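Local coordinates for protein hypoxanthine-guanine phosphoribosyltransferase (HGPRT) (Schistosoma mansoni, PDB 5IPF) that probably catalyses a purine-salvage reaction, joining hypoxanthine or guanine to the ribose phosphate of phosphoribosyl pyrophosphate to give IMP or GMP, at residues 61-66 and 204-209. Numbering follows the deposited sequence.
Sequences NGMIKD and VGFEVP
Phe206 sets the edge of its ring against the first turn of helix 61-81, meeting the backbone of Met63 and Ile64 as well as the methionine side chain. Phe206 leaves the strand pointing toward the helix, and CG lies anti to the carbonyl carbon (chi1 -54°), which carries the ring forward from the strand with CZ leading. CZ stops 4.1 Å from Ile64 CA, which lies near the ring plane at its edge. In the plane at the same edge is Met63 O, 3.9 Å from Phe206 CZ, so the aromatic rim faces the peptide between Met63 and Ile64. Met63 reaches across from the helix: CG is anti to the backbone N (chi1 -175°) and the chain stays extended through SD, bringing the terminal methyl to the ring. There Met63 CE touches Phe206 CE2 at 3.8 Å, approaching at a slant to the ring. Ile64 comes nearest through its CA, while its side chain packs on Ile59 of the preceding strand 54-59. Ile59 also touches Phe206, as do Val30 and Leu189, placing the ring in a buried apolar layer; Met63 additionally packs on Phe39 of the second subunit. The side-chain contact is apolar, but Arg67, one residue beyond segment 61-66, hydrogen-bonds through NE and NH2 to the carbonyl oxygens of Gly205 and Val204, tying the helix to the bend just before Phe206. The backbone of Phe206 pairs with Leu188 and Val190 in the parallel sheet. The Phe206 side chain is about 12 Å from bound IMP and does not touch it; it is part of the buried core between helix 61-81 and the parallel sheet, the layered alpha/beta packing of the phosphoribosyltransferase fold.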
loop_
_atom_site.group_PDB
_atom_site.type_symbol
_atom_site.label_atom_id
_atom_site.label_comp_id
_atom_site.label_asym_id
_atom_site.label_seq_id
_atom_site.Cartn_x
_atom_site.Cartn_y
_atom_site.Cartn_z
ATOM N N ASN A 61 10.359 5.010 -3.973
ATOM C CA ASN A 61 9.590 5.005 -2.731
ATOM C C ASN A 61 9.298 3.581 -2.261
ATOM O O ASN A 61 9.534 3.230 -1.093
ATOM C CB ASN A 61 8.299 5.799 -2.946
ATOM C CG ASN A 61 7.419 5.832 -1.719
ATOM O OD1 ASN A 61 6.638 4.912 -1.482
ATOM N ND2 ASN A 61 7.530 6.900 -0.938
ATOM N N GLY A 62 8.793 2.738 -3.164
ATOM C CA GLY A 62 8.465 1.373 -2.792
ATOM C C GLY A 62 9.657 0.579 -2.301
ATOM O O GLY A 62 9.516 -0.285 -1.431
ATOM N N MET A 63 10.844 0.854 -2.846
ATOM C CA MET A 63 12.051 0.212 -2.335
ATOM C C MET A 63 12.344 0.659 -0.908
ATOM O O MET A 63 12.786 -0.145 -0.075
ATOM C CB MET A 63 13.232 0.516 -3.255
ATOM C CG MET A 63 14.505 -0.213 -2.878
ATOM S SD MET A 63 15.856 0.115 -4.021
ATOM C CE MET A 63 17.219 -0.623 -3.125
ATOM N N ILE A 64 12.100 1.939 -0.607
ATOM C CA ILE A 64 12.241 2.425 0.763
ATOM C C ILE A 64 11.338 1.634 1.696
ATOM O O ILE A 64 11.778 1.138 2.738
ATOM C CB ILE A 64 11.933 3.930 0.844
ATOM C CG1 ILE A 64 12.805 4.721 -0.128
ATOM C CG2 ILE A 64 12.119 4.430 2.273
ATOM C CD1 ILE A 64 12.520 6.205 -0.114
ATOM N N LYS A 65 10.056 1.504 1.332
ATOM C CA LYS A 65 9.125 0.780 2.198
ATOM C C LYS A 65 9.535 -0.684 2.358
ATOM O O LYS A 65 9.503 -1.231 3.473
ATOM C CB LYS A 65 7.704 0.897 1.645
ATOM C CG LYS A 65 7.182 2.328 1.613
ATOM C CD LYS A 65 5.738 2.398 1.142
ATOM C CE LYS A 65 5.218 3.829 1.177
ATOM N NZ LYS A 65 3.819 3.937 0.675
ATOM N N ASP A 66 9.934 -1.328 1.255
ATOM C CA ASP A 66 10.453 -2.693 1.322
ATOM C C ASP A 66 11.589 -2.810 2.328
ATOM O O ASP A 66 11.647 -3.773 3.102
ATOM C CB ASP A 66 10.930 -3.145 -0.060
ATOM C CG ASP A 66 9.788 -3.556 -0.967
ATOM O OD1 ASP A 66 8.743 -4.000 -0.446
ATOM O OD2 ASP A 66 9.943 -3.442 -2.200
ATOM N N VAL A 204 20.284 1.588 10.116
ATOM C CA VAL A 204 20.483 2.329 8.878
ATOM C C VAL A 204 19.690 1.651 7.770
ATOM O O VAL A 204 19.681 0.419 7.664
ATOM C CB VAL A 204 21.976 2.418 8.499
ATOM C CG1 VAL A 204 22.157 3.266 7.251
ATOM C CG2 VAL A 204 22.789 2.983 9.654
ATOM N N GLY A 205 19.023 2.458 6.950
ATOM C CA GLY A 205 18.318 1.938 5.798
ATOM C C GLY A 205 19.243 1.715 4.620
ATOM O O GLY A 205 19.438 0.578 4.178
ATOM N N PHE A 206 19.832 2.793 4.110
ATOM C CA PHE A 206 20.696 2.731 2.943
ATOM C C PHE A 206 21.959 3.541 3.189
ATOM O O PHE A 206 21.946 4.535 3.921
ATOM C CB PHE A 206 19.987 3.261 1.684
ATOM C CG PHE A 206 18.667 2.602 1.406
ATOM C CD1 PHE A 206 17.502 3.080 1.986
ATOM C CD2 PHE A 206 18.589 1.511 0.559
ATOM C CE1 PHE A 206 16.287 2.477 1.732
ATOM C CE2 PHE A 206 17.376 0.903 0.300
ATOM C CZ PHE A 206 16.224 1.388 0.886
ATOM N N GLU A 207 23.051 3.104 2.566
ATOM C CA GLU A 207 24.305 3.851 2.534
ATOM C C GLU A 207 24.484 4.378 1.114
ATOM O O GLU A 207 24.675 3.597 0.175
ATOM C CB GLU A 207 25.481 2.976 2.960
ATOM C CG GLU A 207 26.831 3.658 2.834
ATOM C CD GLU A 207 27.975 2.770 3.274
ATOM O OE1 GLU A 207 27.947 2.285 4.426
ATOM O OE2 GLU A 207 28.900 2.549 2.465
ATOM N N VAL A 208 24.417 5.697 0.959
ATOM C CA VAL A 208 24.376 6.326 -0.359
ATOM C C VAL A 208 25.710 7.000 -0.670
ATOM O O VAL A 208 26.458 7.347 0.255
ATOM C CB VAL A 208 23.218 7.334 -0.446
ATOM C CG1 VAL A 208 21.884 6.620 -0.282
ATOM C CG2 VAL A 208 23.383 8.423 0.603
ATOM N N PRO A 209 26.052 7.197 -1.943
ATOM C CA PRO A 209 27.283 7.922 -2.278
ATOM C C PRO A 209 27.222 9.367 -1.804
ATOM O O PRO A 209 26.180 9.876 -1.385
ATOM C CB PRO A 209 27.344 7.836 -3.806
ATOM C CG PRO A 209 26.511 6.648 -4.149
ATOM C CD PRO A 209 25.410 6.625 -3.138
#